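Local coordinates for protein alginate lyase (Paenibacillus sp. FPU-7, PDB 6KFN) that cleaves the polysaccharide alginate, probably by beta-elimination, with a chain folded as a right-handed parallel beta-helix, at residues T3-L14 with G24-F35; L87-L98 with L109-H120. All coordinates share one frame; numbering follows the deposited sequence.

Contact 1 (T3-L14 with G24-F35)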
loop_
_atom_site.group_PDB
_atom_site.type_symbol
_atom_site.label_atom_id
_atom_site.label_comp_id
_atom_site.label_asym_id
_atom_site.label_seq_id
_atom_site.Cartn_x
_atom_site.Cartn_y
_atom_site.Cartn_z
ATOM N N THR A 3 0.415 20.884 -19.721
ATOM C CA THR A 3 1.294 21.634 -20.593
ATOM C C THR A 3 1.527 20.935 -21.921
ATOM O O THR A 3 1.732 21.590 -22.936
ATOM C CB THR A 3 2.597 21.820 -19.816
ATOM O OG1 THR A 3 2.338 22.505 -18.576
ATOM C CG2 THR A 3 3.606 22.623 -20.631
ATOM N N ARG A 4 1.530 19.614 -21.910
ATOM C CA ARG A 4 1.780 18.791 -23.093
ATOM C C ARG A 4 1.006 17.498 -22.932
ATOM O O ARG A 4 1.048 16.934 -21.847
ATOM C CB ARG A 4 3.258 18.508 -23.220
ATOM C CG ARG A 4 3.632 17.778 -24.439
ATOM C CD ARG A 4 5.149 17.815 -24.679
ATOM N NE ARG A 4 5.880 17.094 -23.625
ATOM C CZ ARG A 4 7.074 16.570 -23.799
ATOM N NH1 ARG A 4 7.679 16.619 -24.992
ATOM N NH2 ARG A 4 7.706 15.954 -22.785
ATOM N N THR A 5 0.353 17.038 -23.989
ATOM C CA THR A 5 -0.378 15.780 -23.986
ATOM C C THR A 5 0.347 14.775 -24.857
ATOM O O THR A 5 0.690 15.087 -26.001
ATOM C CB THR A 5 -1.805 15.986 -24.476
ATOM O OG1 THR A 5 -2.457 16.978 -23.674
ATOM C CG2 THR A 5 -2.602 14.707 -24.417
ATOM N N ILE A 6 0.561 13.594 -24.326
ATOM C CA ILE A 6 1.192 12.501 -25.053
ATOM C C ILE A 6 0.236 11.319 -24.983
ATOM O O ILE A 6 0.040 10.765 -23.904
ATOM C CB ILE A 6 2.597 12.146 -24.522
ATOM C CG1 ILE A 6 3.458 13.396 -24.248
ATOM C CG2 ILE A 6 3.257 11.243 -25.542
ATOM C CD1 ILE A 6 3.305 14.003 -22.846
ATOM N N SER A 7 -0.375 10.980 -26.105
ATOM C CA SER A 7 -1.394 9.927 -26.153
ATOM C C SER A 7 -0.727 8.640 -26.620
ATOM O O SER A 7 -0.258 8.578 -27.752
ATOM C CB SER A 7 -2.501 10.361 -27.136
ATOM O OG SER A 7 -3.126 11.554 -26.679
ATOM N N CYS A 8 -0.676 7.622 -25.795
ATOM C CA CYS A 8 0.028 6.398 -26.159
ATOM C C CYS A 8 -0.879 5.185 -26.196
ATOM O O CYS A 8 -1.706 4.978 -25.313
ATOM C CB CYS A 8 1.156 6.102 -25.179
ATOM S SG CYS A 8 2.574 7.214 -25.324
ATOM N N ALA A 9 -0.616 4.322 -27.162
ATOM C CA ALA A 9 -1.298 3.029 -27.276
ATOM C C ALA A 9 -0.325 1.860 -27.440
ATOM O O ALA A 9 -0.772 0.745 -27.663
ATOM C CB ALA A 9 -2.308 3.053 -28.417
ATOM N N THR A 10 0.984 2.101 -27.289
ATOM C CA THR A 10 1.980 1.048 -27.299
ATOM C C THR A 10 2.963 1.266 -26.147
ATOM O O THR A 10 3.147 2.372 -25.630
ATOM C CB THR A 10 2.792 1.030 -28.592
ATOM O OG1 THR A 10 3.615 2.193 -28.629
ATOM C CG2 THR A 10 1.874 0.973 -29.823
ATOM N N ALA A 11 3.590 0.166 -25.775
ATOM C CA ALA A 11 4.647 0.194 -24.776
ATOM C C ALA A 11 5.812 1.069 -25.193
ATOM O O ALA A 11 6.376 1.798 -24.368
ATOM C CB ALA A 11 5.123 -1.230 -24.455
ATOM N N SER A 12 6.154 1.065 -26.475
ATOM C CA SER A 12 7.256 1.904 -26.925
ATOM C C SER A 12 6.915 3.381 -26.753
ATOM O O SER A 12 7.762 4.164 -26.321
ATOM C CB SER A 12 7.612 1.592 -28.381
ATOM O OG SER A 12 6.560 1.969 -29.236
ATOM N N CYS A 13 5.669 3.773 -27.060
ATOM C CA CYS A 13 5.237 5.143 -26.843
ATOM C C CYS A 13 5.348 5.516 -25.375
ATOM O O CYS A 13 5.874 6.573 -25.026
ATOM C CB CYS A 13 3.824 5.317 -27.367
ATOM S SG CYS A 13 3.129 6.959 -27.305
ATOM N N LEU A 14 4.884 4.634 -24.492
ATOM C CA LEU A 14 4.938 4.927 -23.061
ATOM C C LEU A 14 6.369 5.029 -22.563
ATOM O O LEU A 14 6.710 5.952 -21.819
ATOM C CB LEU A 14 4.159 3.850 -22.295
ATOM C CG LEU A 14 4.268 3.987 -20.765
ATOM C CD1 LEU A 14 3.817 5.333 -20.242
ATOM C CD2 LEU A 14 3.428 2.866 -20.122
ATOM N N GLY A 24 4.219 18.955 -16.024
ATOM C CA GLY A 24 3.027 19.326 -16.759
ATOM C C GLY A 24 2.633 18.367 -17.866
ATOM O O GLY A 24 1.594 18.555 -18.496
ATOM N N ASP A 25 3.415 17.323 -18.096
ATOM C CA ASP A 25 3.026 16.337 -19.099
ATOM C C ASP A 25 1.784 15.570 -18.634
ATOM O O ASP A 25 1.651 15.224 -17.463
ATOM C CB ASP A 25 4.149 15.345 -19.389
ATOM C CG ASP A 25 5.224 15.839 -20.311
ATOM O OD1 ASP A 25 5.076 16.952 -20.892
ATOM O OD2 ASP A 25 6.198 15.091 -20.493
ATOM N N ASP A 26 0.938 15.213 -19.606
ATOM C CA ASP A 26 -0.240 14.356 -19.416
ATOM C C ASP A 26 -0.068 13.184 -20.377
ATOM O O ASP A 26 -0.285 13.342 -21.575
ATOM C CB ASP A 26 -1.485 15.164 -19.692
ATOM C CG ASP A 26 -2.773 14.483 -19.307
ATOM O OD1 ASP A 26 -2.743 13.524 -18.533
ATOM O OD2 ASP A 26 -3.848 14.982 -19.781
ATOM N N ILE A 27 0.359 12.049 -19.829
ATOM C CA ILE A 27 0.594 10.829 -20.584
ATOM C C ILE A 27 -0.685 9.997 -20.469
ATOM O O ILE A 27 -1.031 9.518 -19.390
ATOM C CB ILE A 27 1.813 10.075 -20.049
ATOM C CG1 ILE A 27 3.055 10.965 -20.074
ATOM C CG2 ILE A 27 2.000 8.787 -20.840
ATOM C CD1 ILE A 27 4.246 10.357 -19.308
ATOM N N VAL A 28 -1.391 9.877 -21.600
ATOM C CA VAL A 28 -2.760 9.371 -21.634
ATOM C C VAL A 28 -2.761 8.041 -22.368
ATOM O O VAL A 28 -2.457 7.989 -23.564
ATOM C CB VAL A 28 -3.717 10.371 -22.294
ATOM C CG1 VAL A 28 -5.143 9.857 -22.190
ATOM C CG2 VAL A 28 -3.588 11.771 -21.659
ATOM N N LEU A 29 -3.061 6.962 -21.649
ATOM C CA LEU A 29 -2.924 5.611 -22.156
ATOM C C LEU A 29 -4.263 5.058 -22.648
ATOM O O LEU A 29 -5.291 5.140 -21.971
ATOM C CB LEU A 29 -2.350 4.711 -21.078
ATOM C CG LEU A 29 -0.999 5.156 -20.513
ATOM C CD1 LEU A 29 -0.439 4.101 -19.601
ATOM C CD2 LEU A 29 -0.036 5.495 -21.639
ATOM N N ALA A 30 -4.242 4.499 -23.857
ATOM C CA ALA A 30 -5.461 4.046 -24.506
ATOM C C ALA A 30 -6.181 2.958 -23.718
ATOM O O ALA A 30 -5.573 2.023 -23.211
ATOM C CB ALA A 30 -5.114 3.503 -25.894
ATOM N N GLU A 31 -7.508 3.075 -23.630
ATOM C CA GLU A 31 -8.328 2.036 -23.014
ATOM C C GLU A 31 -8.166 0.717 -23.741
ATOM O O GLU A 31 -8.036 0.663 -24.954
ATOM C CB GLU A 31 -9.791 2.443 -23.000
ATOM C CG GLU A 31 -10.098 3.555 -22.011
ATOM C CD GLU A 31 -11.580 3.767 -21.878
ATOM O OE1 GLU A 31 -12.092 4.768 -22.405
ATOM O OE2 GLU A 31 -12.263 2.902 -21.281
ATOM N N GLY A 32 -8.207 -0.370 -22.988
ATOM C CA GLY A 32 -8.184 -1.690 -23.570
ATOM C C GLY A 32 -6.810 -2.195 -23.913
ATOM O O GLY A 32 -6.676 -3.354 -24.298
ATOM N N VAL A 33 -5.776 -1.376 -23.773
ATOM C CA VAL A 33 -4.446 -1.783 -24.151
ATOM C C VAL A 33 -3.702 -2.242 -22.915
ATOM O O VAL A 33 -3.796 -1.630 -21.849
ATOM C CB VAL A 33 -3.716 -0.625 -24.854
ATOM C CG1 VAL A 33 -2.280 -1.003 -25.153
ATOM C CG2 VAL A 33 -4.448 -0.258 -26.133
ATOM N N THR A 34 -2.942 -3.328 -23.076
ATOM C CA THR A 34 -1.963 -3.785 -22.101
ATOM C C THR A 34 -0.581 -3.350 -22.573
ATOM O O THR A 34 -0.125 -3.727 -23.652
ATOM C CB THR A 34 -2.056 -5.294 -21.866
ATOM O OG1 THR A 34 -3.335 -5.603 -21.286
ATOM C CG2 THR A 34 -0.986 -5.731 -20.907
ATOM N N PHE A 35 0.075 -2.567 -21.743
ATOM C CA PHE A 35 1.418 -2.054 -21.956
ATOM C C PHE A 35 2.373 -2.927 -21.165
ATOM O O PHE A 35 2.333 -2.903 -19.938
ATOM C CB PHE A 35 1.519 -0.610 -21.454
ATOM C CG PHE A 35 0.598 0.369 -22.165
ATOM C CD1 PHE A 35 -0.763 0.430 -21.871
ATOM C CD2 PHE A 35 1.093 1.224 -23.146
ATOM C CE1 PHE A 35 -1.603 1.288 -22.549
ATOM C CE2 PHE A 35 0.260 2.094 -23.817
ATOM C CZ PHE A 35 -1.080 2.143 -23.545
HETATM O O HOH W 1 -4.268 16.504 -21.831
#

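Contact 2 (L87-L98 with L109-H120)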
loop_
_atom_site.group_PDB
_atom_site.type_symbol
_atom_site.label_atom_id
_atom_site.label_comp_id
_atom_site.label_asym_id
_atom_site.label_seq_id
_atom_site.Cartn_x
_atom_site.Cartn_y
_atom_site.Cartn_z
ATOM N N LEU A 87 -5.411 3.446 -13.644
ATOM C CA LEU A 87 -4.707 2.370 -14.315
ATOM C C LEU A 87 -4.834 1.059 -13.553
ATOM O O LEU A 87 -4.965 1.034 -12.334
ATOM C CB LEU A 87 -3.222 2.724 -14.410
ATOM C CG LEU A 87 -2.925 3.942 -15.310
ATOM C CD1 LEU A 87 -1.502 4.416 -15.117
ATOM C CD2 LEU A 87 -3.114 3.586 -16.739
ATOM N N LYS A 88 -4.713 -0.015 -14.302
ATOM C CA LYS A 88 -4.482 -1.343 -13.745
ATOM C C LYS A 88 -2.988 -1.647 -13.786
ATOM O O LYS A 88 -2.291 -1.249 -14.740
ATOM C CB LYS A 88 -5.258 -2.386 -14.558
ATOM C CG LYS A 88 -6.754 -2.241 -14.483
ATOM C CD LYS A 88 -7.523 -3.204 -15.392
ATOM C CE LYS A 88 -8.985 -3.186 -15.169
ATOM N NZ LYS A 88 -9.628 -4.171 -16.095
ATOM N N MET A 89 -2.499 -2.360 -12.778
ATOM C CA MET A 89 -1.112 -2.789 -12.706
ATOM C C MET A 89 -1.093 -4.270 -12.331
ATOM O O MET A 89 -1.728 -4.663 -11.351
ATOM C CB MET A 89 -0.283 -2.013 -11.656
ATOM C CG MET A 89 0.090 -0.571 -11.984
ATOM S SD MET A 89 -1.218 0.583 -11.641
ATOM C CE MET A 89 -0.342 2.139 -12.060
ATOM N N THR A 90 -0.362 -5.069 -13.088
ATOM C CA THR A 90 -0.361 -6.498 -12.886
ATOM C C THR A 90 0.920 -7.130 -13.370
ATOM O O THR A 90 1.740 -6.508 -14.040
ATOM C CB THR A 90 -1.592 -7.094 -13.601
ATOM O OG1 THR A 90 -1.810 -8.441 -13.180
ATOM C CG2 THR A 90 -1.476 -7.107 -15.115
ATOM N N GLY A 91 1.054 -8.431 -13.069
ATOM C CA GLY A 91 1.987 -9.232 -13.830
ATOM C C GLY A 91 3.461 -8.985 -13.567
ATOM O O GLY A 91 4.293 -9.096 -14.486
ATOM N N ALA A 92 3.811 -8.671 -12.344
ATOM C CA ALA A 92 5.176 -8.369 -11.952
ATOM C C ALA A 92 5.378 -8.794 -10.518
ATOM O O ALA A 92 4.436 -9.056 -9.777
ATOM C CB ALA A 92 5.483 -6.890 -12.117
ATOM N N LEU A 93 6.636 -8.771 -10.088
ATOM C CA LEU A 93 6.990 -9.120 -8.714
ATOM C C LEU A 93 6.487 -8.109 -7.704
ATOM O O LEU A 93 6.134 -8.453 -6.582
ATOM C CB LEU A 93 8.504 -9.307 -8.594
ATOM C CG LEU A 93 9.009 -9.863 -7.272
ATOM C CD1 LEU A 93 8.594 -11.291 -7.058
ATOM C CD2 LEU A 93 10.543 -9.779 -7.209
ATOM N N LYS A 94 6.490 -6.839 -8.092
ATOM C CA LYS A 94 5.907 -5.766 -7.302
ATOM C C LYS A 94 4.977 -4.983 -8.204
ATOM O O LYS A 94 5.219 -4.870 -9.409
ATOM C CB LYS A 94 6.986 -4.777 -6.823
ATOM C CG LYS A 94 8.361 -5.360 -6.446
ATOM C CD LYS A 94 8.272 -6.151 -5.212
ATOM C CE LYS A 94 9.678 -6.528 -4.662
ATOM N NZ LYS A 94 9.585 -7.440 -3.463
ATOM N N GLY A 95 3.914 -4.401 -7.644
ATOM C CA GLY A 95 3.022 -3.589 -8.438
ATOM C C GLY A 95 3.627 -2.209 -8.709
ATOM O O GLY A 95 4.105 -1.929 -9.802
ATOM N N ILE A 96 3.612 -1.371 -7.672
ATOM C CA ILE A 96 4.229 -0.051 -7.734
ATOM C C ILE A 96 5.273 0.022 -6.632
ATOM O O ILE A 96 4.961 -0.174 -5.459
ATOM C CB ILE A 96 3.215 1.089 -7.597
ATOM C CG1 ILE A 96 2.096 0.948 -8.585
ATOM C CG2 ILE A 96 3.943 2.425 -7.757
ATOM C CD1 ILE A 96 1.015 2.031 -8.470
ATOM N N MET A 97 6.507 0.306 -7.013
ATOM C CA MET A 97 7.595 0.561 -6.084
ATOM C C MET A 97 7.941 2.033 -6.181
ATOM O O MET A 97 8.166 2.540 -7.282
ATOM C CB MET A 97 8.823 -0.288 -6.445
ATOM C CG MET A 97 10.048 -0.058 -5.553
ATOM S SD MET A 97 9.873 -0.589 -3.839
ATOM C CE MET A 97 9.828 -2.331 -4.068
ATOM N N LEU A 98 7.990 2.720 -5.031
ATOM C CA LEU A 98 8.448 4.108 -4.939
ATOM C C LEU A 98 9.749 4.125 -4.164
ATOM O O LEU A 98 9.806 3.618 -3.057
ATOM C CB LEU A 98 7.402 4.966 -4.228
ATOM C CG LEU A 98 6.027 4.803 -4.956
ATOM C CD1 LEU A 98 5.094 3.773 -4.364
ATOM C CD2 LEU A 98 5.395 6.202 -4.862
ATOM N N LEU A 109 -6.639 3.107 -8.898
ATOM C CA LEU A 109 -5.830 2.022 -9.394
ATOM C C LEU A 109 -6.419 0.666 -9.024
ATOM O O LEU A 109 -7.085 0.503 -8.001
ATOM C CB LEU A 109 -4.407 2.123 -8.849
ATOM C CG LEU A 109 -3.722 3.480 -9.040
ATOM C CD1 LEU A 109 -2.265 3.366 -8.665
ATOM C CD2 LEU A 109 -3.861 3.985 -10.473
ATOM N N GLU A 110 -6.115 -0.314 -9.857
ATOM C CA GLU A 110 -6.452 -1.709 -9.601
ATOM C C GLU A 110 -5.164 -2.505 -9.774
ATOM O O GLU A 110 -4.651 -2.577 -10.893
ATOM C CB GLU A 110 -7.561 -2.162 -10.553
ATOM C CG GLU A 110 -8.049 -3.562 -10.304
ATOM C CD GLU A 110 -9.100 -4.065 -11.287
ATOM O OE1 GLU A 110 -9.658 -3.269 -12.042
ATOM O OE2 GLU A 110 -9.328 -5.289 -11.290
ATOM N N ILE A 111 -4.642 -3.058 -8.668
ATOM C CA ILE A 111 -3.311 -3.651 -8.633
ATOM C C ILE A 111 -3.490 -5.103 -8.198
ATOM O O ILE A 111 -4.042 -5.348 -7.118
ATOM C CB ILE A 111 -2.393 -2.895 -7.666
ATOM C CG1 ILE A 111 -2.312 -1.421 -8.073
ATOM C CG2 ILE A 111 -1.033 -3.562 -7.584
ATOM C CD1 ILE A 111 -1.591 -0.554 -7.086
ATOM N N TYR A 112 -3.065 -6.050 -9.037
ATOM C CA TYR A 112 -3.434 -7.437 -8.784
ATOM C C TYR A 112 -2.514 -8.383 -9.522
ATOM O O TYR A 112 -1.884 -8.044 -10.528
ATOM C CB TYR A 112 -4.907 -7.694 -9.235
ATOM C CG TYR A 112 -5.128 -7.402 -10.711
ATOM C CD1 TYR A 112 -5.353 -6.096 -11.140
ATOM C CD2 TYR A 112 -5.036 -8.380 -11.688
ATOM C CE1 TYR A 112 -5.488 -5.760 -12.450
ATOM C CE2 TYR A 112 -5.174 -8.032 -13.075
ATOM C CZ TYR A 112 -5.391 -6.699 -13.413
ATOM O OH TYR A 112 -5.538 -6.239 -14.723
ATOM N N ASP A 113 -2.496 -9.622 -9.024
ATOM C CA ASP A 113 -1.697 -10.711 -9.586
ATOM C C ASP A 113 -0.211 -10.331 -9.591
ATOM O O ASP A 113 0.473 -10.241 -10.608
ATOM C CB ASP A 113 -2.187 -11.193 -10.945
ATOM C CG ASP A 113 -3.557 -11.835 -10.892
ATOM O OD1 ASP A 113 -3.998 -12.296 -9.833
ATOM O OD2 ASP A 113 -4.191 -11.859 -11.987
ATOM N N ILE A 114 0.280 -10.122 -8.362
ATOM C CA ILE A 114 1.612 -9.624 -8.057
ATOM C C ILE A 114 2.372 -10.712 -7.298
ATOM O O ILE A 114 1.825 -11.361 -6.398
ATOM C CB ILE A 114 1.507 -8.330 -7.203
ATOM C CG1 ILE A 114 0.697 -7.244 -7.923
ATOM C CG2 ILE A 114 2.867 -7.825 -6.819
ATOM C CD1 ILE A 114 1.234 -6.817 -9.269
ATOM N N GLY A 115 3.644 -10.905 -7.646
ATOM C CA GLY A 115 4.421 -11.966 -7.011
ATOM C C GLY A 115 4.666 -11.754 -5.517
ATOM O O GLY A 115 4.522 -12.690 -4.718
ATOM N N ASP A 116 5.086 -10.542 -5.143
ATOM C CA ASP A 116 5.330 -10.129 -3.772
ATOM C C ASP A 116 4.305 -9.043 -3.429
ATOM O O ASP A 116 3.104 -9.323 -3.473
ATOM C CB ASP A 116 6.795 -9.694 -3.585
ATOM C CG ASP A 116 7.805 -10.832 -3.706
ATOM O OD1 ASP A 116 7.468 -12.020 -3.795
ATOM O OD2 ASP A 116 9.020 -10.453 -3.670
ATOM N N GLU A 117 4.762 -7.819 -3.106
ATOM C CA GLU A 117 3.890 -6.809 -2.511
ATOM C C GLU A 117 3.289 -5.875 -3.563
ATOM O O GLU A 117 3.901 -5.522 -4.573
ATOM C CB GLU A 117 4.605 -6.037 -1.396
ATOM C CG GLU A 117 5.706 -5.054 -1.793
ATOM C CD GLU A 117 7.113 -5.619 -1.993
ATOM O OE1 GLU A 117 7.264 -6.840 -2.220
ATOM O OE2 GLU A 117 8.101 -4.822 -1.978
ATOM N N GLY A 118 2.072 -5.419 -3.281
ATOM C CA GLY A 118 1.345 -4.586 -4.219
ATOM C C GLY A 118 1.962 -3.214 -4.424
ATOM O O GLY A 118 2.246 -2.821 -5.562
ATOM N N VAL A 119 2.096 -2.467 -3.335
ATOM C CA VAL A 119 2.625 -1.103 -3.343
ATOM C C VAL A 119 3.660 -1.010 -2.244
ATOM O O VAL A 119 3.392 -1.437 -1.117
ATOM C CB VAL A 119 1.514 -0.063 -3.133
ATOM C CG1 VAL A 119 2.067 1.374 -3.045
ATOM C CG2 VAL A 119 0.486 -0.167 -4.262
ATOM N N HIS A 120 4.812 -0.413 -2.529
ATOM C CA HIS A 120 5.864 -0.274 -1.532
ATOM C C HIS A 120 6.417 1.145 -1.570
ATOM O O HIS A 120 6.929 1.593 -2.594
ATOM C CB HIS A 120 6.956 -1.278 -1.799
ATOM C CG HIS A 120 7.968 -1.452 -0.699
ATOM N ND1 HIS A 120 8.627 -2.628 -0.555
ATOM C CD2 HIS A 120 8.389 -0.665 0.331
ATOM C CE1 HIS A 120 9.471 -2.552 0.463
ATOM N NE2 HIS A 120 9.372 -1.355 0.989
HETATM O O HOH W 2 -9.663 -6.491 -13.807
HETATM O O HOH W 3 -3.001 -10.623 -14.300
HETATM O O HOH W 4 10.634 -5.356 -1.115
HETATM O O HOH W 5 5.633 -2.934 -4.459
#

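Contact 1 (T3-L14 with G24-F35)
Strands 4-8 and 25-29 pair in parallel, their axes 4.7 Å apart at closest, through backbone bonds that run from Thr3 N to Gly24 O at one end to Ala30 N to Cys8 O at the other. On the face carrying Arg4, Ile6 and Cys8, Arg4 grips Asp25 side-on: NE meets OD1 at 2.9 Å and NH2 meets OD2 at 2.9 Å, with guanidinium and carboxylate planes 39° apart. CG of Arg4 stands anti to the backbone N (chi1 -175°) and the chain bends at chi3, which lays the guanidinium alongside the carboxylate. A methionine in place of Arg4 would probably leave the buried Asp25 carboxylate without its charged mate. Ile6 CD1 packs against Asp25 CB at 3.8 Å and also touches Ile27 CG1. On the other face a water bridges Thr5 OG1 and Asp26 OD2, while Asp26 OD1 pairs with Arg54. Further along, the Phe35 ring turns its edge to Thr10 O, 3.4 Å from CE2, and to Cys8 O; Leu14 CD1 reaches Ile27 CG2 at 3.9 Å. The Cys8-Cys13 disulfide ties the strand to the start of helix 11-19. That helix covers the Ile6 and Ile27 face through Ala17, completing a beta-alpha-beta unit at the N-terminal end, and strand 51-55 continues the parallel pairing beyond 25-29.

Contact 2 (L87-L98 with L109-H120)
Lys94 reaches across to two acids: NZ lies 2.7 Å from Glu117 OE1, on its syn side, and 3.1 Å from Asp116 OD2, whose anti lone pair it uses. A bend at chi2 (-70°) curls the lysine chain so that CD and CE pass obliquely by the Glu117 carboxylate. The other oxygen, Glu117 OE2, accepts a nearly straight bond from His120 ND1 (2.7 Å, 173°), made in the imidazole plane; His120 NE2 is bonded to Gly152 O. Shared between lysine and histidine, the carboxylate is held at both oxygens. Among polar contacts without a charge pair, Thr90 OG1 donates to Tyr112 O at 2.7 Å from above the carbonyl plane, and a water joins the same hydroxyl to OD2 of Asp113, whose other oxygen, OD1, is bonded to Asn137 ND2. Backbone bonds link 88-90 with 110-112 and 96-98 with 119-120, two parallel ladders on different faces of the right-handed beta-helix; the segments are corresponding parts of successive coils, with corners at Gly91 and Asp113. At the further corner of the first, Gly95 is packed so closely that a CB would strike Gly118 O and Ile111 CG2. Two aromatic contacts lie on different strand pairs: Thr90 CB sits over one face of the Tyr112 ring, 4.0 Å from its centroid, while Tyr136 meets that ring nearly parallel, and Met97 SD approaches the His120 ring obliquely. Inside the coil the contacts are apolar, Ile96 CD1 touching Leu109 CD1 at 3.5 Å and Ile111 CD1 at 3.9 Å.

Overall arrangement
From the N terminus, contact 1 closes first: the chain leaves strand 4-8, passes through helix 11-19 and returns in strand 25-29, a short loop at the outer end of the solenoid. Contact 2 opens only after contact 1 has closed, so the two follow in series without nesting or crossing. It closes a loop of one helical coil, from 87-98 through strand 105-107 to 109-120, nearer the middle of the chain. Their centres lie about 19 Å apart, yet they meet where Leu29 CD1 packs on Leu87 CD2 at 4.0 Å. Strands 34-36 and 63-65 carry the parallel pairing from the terminal unit to 88-92, joining the capped end to the coils beyond.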